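Local coordinates for protein lipocalin allergen (Canis lupus familiaris, PDB 4ODD) that is a dander allergen of the lipocalin family and probably binds small molecules, as its relatives do, at residues N42-F54 and N65-I77. Sequence-based numbering, arbitrary orientation.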
loop_
_atom_site.group_PDB
_atom_site.type_symbol
_atom_site.label_atom_id
_atom_site.label_comp_id
_atom_site.label_asym_id
_atom_site.label_seq_id
_atom_site.Cartn_x
_atom_site.Cartn_y
_atom_site.Cartn_z
ATOM N N ASN A 42 -3.845 -7.725 -8.544
ATOM C CA ASN A 42 -4.590 -8.830 -9.137
ATOM C C ASN A 42 -5.215 -9.674 -8.056
ATOM O O ASN A 42 -4.513 -10.198 -7.200
ATOM C CB ASN A 42 -3.669 -9.713 -9.968
ATOM C CG ASN A 42 -2.781 -8.921 -10.872
ATOM O OD1 ASN A 42 -1.826 -8.280 -10.420
ATOM N ND2 ASN A 42 -3.079 -8.952 -12.163
ATOM N N VAL A 43 -6.535 -9.799 -8.096
ATOM C CA VAL A 43 -7.255 -10.712 -7.213
ATOM C C VAL A 43 -7.626 -12.033 -7.910
ATOM O O VAL A 43 -8.358 -12.033 -8.897
ATOM C CB VAL A 43 -8.545 -10.048 -6.701
ATOM C CG1 VAL A 43 -9.187 -10.884 -5.603
ATOM C CG2 VAL A 43 -8.245 -8.637 -6.195
ATOM N N ASP A 44 -7.122 -13.154 -7.401
ATOM C CA ASP A 44 -7.499 -14.474 -7.914
ATOM C C ASP A 44 -8.514 -15.081 -6.949
ATOM O O ASP A 44 -8.178 -15.907 -6.090
ATOM C CB ASP A 44 -6.266 -15.372 -8.069
ATOM C CG ASP A 44 -6.586 -16.721 -8.702
ATOM O OD1 ASP A 44 -7.782 -17.080 -8.817
ATOM O OD2 ASP A 44 -5.629 -17.441 -9.067
ATOM N N ILE A 45 -9.757 -14.635 -7.140
ATOM C CA ILE A 45 -10.878 -14.830 -6.217
ATOM C C ILE A 45 -11.220 -16.276 -5.881
ATOM O O ILE A 45 -11.593 -16.568 -4.753
ATOM C CB ILE A 45 -12.153 -14.138 -6.739
ATOM C CG1 ILE A 45 -11.868 -12.655 -7.025
ATOM C CG2 ILE A 45 -13.300 -14.319 -5.746
ATOM C CD1 ILE A 45 -12.889 -11.963 -7.940
ATOM N N PRO A 46 -11.131 -17.178 -6.862
ATOM C CA PRO A 46 -11.250 -18.608 -6.545
ATOM C C PRO A 46 -10.109 -19.125 -5.661
ATOM O O PRO A 46 -10.370 -19.684 -4.600
ATOM C CB PRO A 46 -11.196 -19.277 -7.924
ATOM C CG PRO A 46 -10.689 -18.210 -8.872
ATOM C CD PRO A 46 -11.193 -16.930 -8.310
ATOM N N ARG A 47 -8.868 -18.938 -6.102
ATOM C CA ARG A 47 -7.683 -19.403 -5.375
ATOM C C ARG A 47 -7.383 -18.641 -4.055
ATOM O O ARG A 47 -6.381 -18.927 -3.374
ATOM C CB ARG A 47 -6.461 -19.318 -6.300
ATOM C CG ARG A 47 -6.293 -20.471 -7.271
ATOM C CD ARG A 47 -5.725 -21.712 -6.576
ATOM N NE ARG A 47 -4.526 -21.459 -5.766
ATOM C CZ ARG A 47 -3.314 -21.189 -6.253
ATOM N NH1 ARG A 47 -3.119 -21.101 -7.565
ATOM N NH2 ARG A 47 -2.291 -20.992 -5.424
ATOM N N LEU A 48 -8.236 -17.667 -3.717
ATOM C CA LEU A 48 -8.003 -16.753 -2.587
ATOM C C LEU A 48 -6.590 -16.168 -2.499
ATOM O O LEU A 48 -6.001 -16.122 -1.415
ATOM C CB LEU A 48 -8.369 -17.439 -1.276
ATOM C CG LEU A 48 -9.851 -17.787 -1.245
ATOM C CD1 LEU A 48 -10.169 -18.546 0.002
ATOM C CD2 LEU A 48 -10.704 -16.536 -1.327
ATOM N N LYS A 49 -6.060 -15.722 -3.637
ATOM C CA LYS A 49 -4.709 -15.161 -3.719
ATOM C C LYS A 49 -4.739 -13.736 -4.279
ATOM O O LYS A 49 -5.627 -13.393 -5.051
ATOM C CB LYS A 49 -3.815 -16.053 -4.594
ATOM C CG LYS A 49 -3.546 -17.454 -4.020
ATOM C CD LYS A 49 -2.339 -17.439 -3.083
ATOM C CE LYS A 49 -2.497 -18.424 -1.927
ATOM N NZ LYS A 49 -1.483 -18.165 -0.853
ATOM N N MET A 50 -3.783 -12.905 -3.875
ATOM C CA MET A 50 -3.639 -11.570 -4.448
ATOM C C MET A 50 -2.231 -11.377 -4.937
ATOM O O MET A 50 -1.289 -11.933 -4.367
ATOM C CB MET A 50 -3.960 -10.481 -3.432
ATOM C CG MET A 50 -5.384 -10.004 -3.476
ATOM S SD MET A 50 -5.721 -8.798 -2.183
ATOM C CE MET A 50 -5.103 -7.291 -2.942
ATOM N N LEU A 51 -2.083 -10.583 -5.990
ATOM C CA LEU A 51 -0.759 -10.213 -6.459
ATOM C C LEU A 51 -0.604 -8.685 -6.461
ATOM O O LEU A 51 -1.383 -7.979 -7.093
ATOM C CB LEU A 51 -0.496 -10.799 -7.854
ATOM C CG LEU A 51 0.958 -10.649 -8.321
ATOM C CD1 LEU A 51 1.836 -11.715 -7.672
ATOM C CD2 LEU A 51 1.087 -10.686 -9.832
ATOM N N PHE A 52 0.386 -8.179 -5.740
ATOM C CA PHE A 52 0.695 -6.751 -5.767
ATOM C C PHE A 52 1.890 -6.514 -6.660
ATOM O O PHE A 52 2.956 -7.111 -6.466
ATOM C CB PHE A 52 0.996 -6.217 -4.364
ATOM C CG PHE A 52 -0.132 -6.404 -3.405
ATOM C CD1 PHE A 52 -1.034 -5.389 -3.172
ATOM C CD2 PHE A 52 -0.317 -7.626 -2.758
ATOM C CE1 PHE A 52 -2.086 -5.583 -2.292
ATOM C CE2 PHE A 52 -1.368 -7.820 -1.880
ATOM C CZ PHE A 52 -2.247 -6.799 -1.648
ATOM N N ASN A 53 1.705 -5.650 -7.648
ATOM C CA ASN A 53 2.779 -5.310 -8.551
ATOM C C ASN A 53 3.171 -3.848 -8.340
ATOM O O ASN A 53 2.313 -2.948 -8.378
ATOM C CB ASN A 53 2.346 -5.580 -9.983
ATOM C CG ASN A 53 3.390 -5.169 -10.986
ATOM O OD1 ASN A 53 3.211 -4.191 -11.736
ATOM N ND2 ASN A 53 4.504 -5.904 -11.005
ATOM N N PHE A 54 4.460 -3.608 -8.096
ATOM C CA PHE A 54 4.902 -2.268 -7.732
ATOM C C PHE A 54 6.402 -2.102 -7.852
ATOM O O PHE A 54 7.135 -3.077 -7.959
ATOM C CB PHE A 54 4.477 -1.955 -6.305
ATOM C CG PHE A 54 5.100 -2.863 -5.281
ATOM C CD1 PHE A 54 6.334 -2.557 -4.711
ATOM C CD2 PHE A 54 4.446 -4.015 -4.868
ATOM C CE1 PHE A 54 6.900 -3.396 -3.747
ATOM C CE2 PHE A 54 5.006 -4.857 -3.923
ATOM C CZ PHE A 54 6.224 -4.554 -3.358
ATOM N N ASN A 65 8.441 -5.372 -8.409
ATOM C CA ASN A 65 8.045 -6.439 -7.493
ATOM C C ASN A 65 6.704 -7.012 -7.878
ATOM O O ASN A 65 5.829 -6.298 -8.381
ATOM C CB ASN A 65 7.973 -5.948 -6.040
ATOM C CG ASN A 65 9.340 -5.542 -5.478
ATOM O OD1 ASN A 65 9.785 -4.414 -5.659
ATOM N ND2 ASN A 65 9.993 -6.461 -4.771
ATOM N N SER A 66 6.558 -8.309 -7.638
ATOM C CA SER A 66 5.275 -8.988 -7.793
ATOM C C SER A 66 5.074 -9.930 -6.608
ATOM O O SER A 66 5.586 -11.053 -6.583
ATOM C CB SER A 66 5.185 -9.738 -9.134
ATOM O OG SER A 66 4.751 -8.862 -10.154
ATOM N N VAL A 67 4.335 -9.453 -5.618
ATOM C CA VAL A 67 4.254 -10.154 -4.357
ATOM C C VAL A 67 2.933 -10.888 -4.195
ATOM O O VAL A 67 1.856 -10.305 -4.359
ATOM C CB VAL A 67 4.488 -9.206 -3.174
ATOM C CG1 VAL A 67 4.221 -9.924 -1.852
ATOM C CG2 VAL A 67 5.917 -8.651 -3.220
ATOM N N GLY A 68 3.030 -12.180 -3.880
ATOM C CA GLY A 68 1.866 -13.020 -3.669
ATOM C C GLY A 68 1.388 -12.955 -2.233
ATOM O O GLY A 68 2.180 -12.795 -1.292
ATOM N N ALA A 69 0.080 -13.078 -2.061
ATOM C CA ALA A 69 -0.517 -12.984 -0.741
ATOM C C ALA A 69 -1.746 -13.830 -0.752
ATOM O O ALA A 69 -2.314 -14.083 -1.808
ATOM C CB ALA A 69 -0.882 -11.548 -0.423
ATOM N N SER A 70 -2.175 -14.277 0.418
ATOM C CA SER A 70 -3.410 -15.050 0.480
ATOM C C SER A 70 -4.484 -14.229 1.164
ATOM O O SER A 70 -4.197 -13.435 2.058
ATOM C CB SER A 70 -3.189 -16.386 1.193
ATOM O OG SER A 70 -2.474 -16.177 2.394
ATOM N N ILE A 71 -5.725 -14.384 0.727
ATOM C CA ILE A 71 -6.831 -13.771 1.450
ATOM C C ILE A 71 -7.369 -14.771 2.456
ATOM O O ILE A 71 -7.845 -15.850 2.090
ATOM C CB ILE A 71 -7.965 -13.347 0.527
ATOM C CG1 ILE A 71 -7.417 -12.548 -0.666
ATOM C CG2 ILE A 71 -9.009 -12.576 1.325
ATOM C CD1 ILE A 71 -8.450 -12.269 -1.744
ATOM N N GLY A 72 -7.268 -14.422 3.730
ATOM C CA GLY A 72 -7.723 -15.303 4.787
ATOM C C GLY A 72 -9.149 -15.000 5.188
ATOM O O GLY A 72 -9.913 -14.412 4.420
ATOM N N ARG A 73 -9.499 -15.408 6.402
ATOM C CA ARG A 73 -10.829 -15.172 6.935
ATOM C C ARG A 73 -10.966 -13.726 7.389
ATOM O O ARG A 73 -10.002 -13.108 7.857
ATOM C CB ARG A 73 -11.134 -16.136 8.091
ATOM C CG ARG A 73 -10.235 -15.970 9.316
ATOM C CD ARG A 73 -10.665 -16.885 10.465
ATOM N NE ARG A 73 -11.931 -16.476 11.073
ATOM C CZ ARG A 73 -12.043 -15.518 11.990
ATOM N NH1 ARG A 73 -10.964 -14.861 12.401
ATOM N NH2 ARG A 73 -13.233 -15.212 12.495
ATOM N N ASP A 74 -12.176 -13.197 7.246
ATOM C CA ASP A 74 -12.458 -11.807 7.575
ATOM C C ASP A 74 -11.563 -10.882 6.760
ATOM O O ASP A 74 -11.298 -9.746 7.155
ATOM C CB ASP A 74 -12.300 -11.551 9.074
ATOM C CG ASP A 74 -13.213 -12.428 9.909
ATOM O OD1 ASP A 74 -14.301 -12.806 9.421
ATOM O OD2 ASP A 74 -12.836 -12.745 11.054
ATOM N N ASN A 75 -11.089 -11.398 5.625
ATOM C CA ASN A 75 -10.455 -10.579 4.596
ATOM C C ASN A 75 -9.091 -9.997 4.953
ATOM O O ASN A 75 -8.743 -8.900 4.520
ATOM C CB ASN A 75 -11.389 -9.439 4.205
ATOM C CG ASN A 75 -12.773 -9.921 3.852
ATOM O OD1 ASN A 75 -13.336 -10.801 4.515
ATOM N ND2 ASN A 75 -13.334 -9.350 2.793
ATOM N N LEU A 76 -8.323 -10.720 5.750
ATOM C CA LEU A 76 -6.993 -10.260 6.079
ATOM C C LEU A 76 -6.027 -10.809 5.046
ATOM O O LEU A 76 -5.958 -12.030 4.845
ATOM C CB LEU A 76 -6.584 -10.708 7.476
ATOM C CG LEU A 76 -5.172 -10.289 7.889
ATOM C CD1 LEU A 76 -4.976 -8.734 7.930
ATOM C CD2 LEU A 76 -4.833 -10.915 9.220
ATOM N N ILE A 77 -5.299 -9.912 4.375
ATOM C CA ILE A 77 -4.377 -10.344 3.342
ATOM C C ILE A 77 -2.998 -10.469 3.937
ATOM O O ILE A 77 -2.495 -9.533 4.559
ATOM C CB ILE A 77 -4.350 -9.398 2.144
ATOM C CG1 ILE A 77 -5.730 -9.318 1.492
ATOM C CG2 ILE A 77 -3.384 -9.912 1.113
ATOM C CD1 ILE A 77 -6.384 -7.947 1.597
#
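F52 and V67 bond backbone to backbone in both directions, F52 N to V67 O at 2.9 Å and V67 N to F52 O at 2.8 Å, which marks a hydrogen-bonded antiparallel pair. M50 with A69 and F54 with N65 repeat the pattern, so strands 49-57 and 62-71 form a beta hairpin of the lipocalin barrel, the N-to-C directions of their short segments 150° apart. The ladder extends to I71, whose N reaches L48 O, in a G1 bulge formed where L48 and K49 both face D44.

On the face bearing N53 and S66, the N53 amide donates from ND2 to S66 OG at 3.1 Å, with the hydroxyl 21° out of the amide plane. Placing CG anti to the backbone N (chi1 177°) carries this amide to the neighbouring strand, and E64 takes a second bond from ND2.

The face bearing M50, F52 and F54 is largely apolar and probably looks into the barrel, where lipocalins hold their ligands. N65 CB sits over the F54 ring, 3.6 Å from its centroid in a CH-pi contact, while Y81 meets F54 edge-to-face. A69 CB and I77 CG2 lie at the edge of the F52 ring, near its plane. Farther along, the M50 chain stays extended through chi2, carrying SD to I77 CG1 at 3.7 Å.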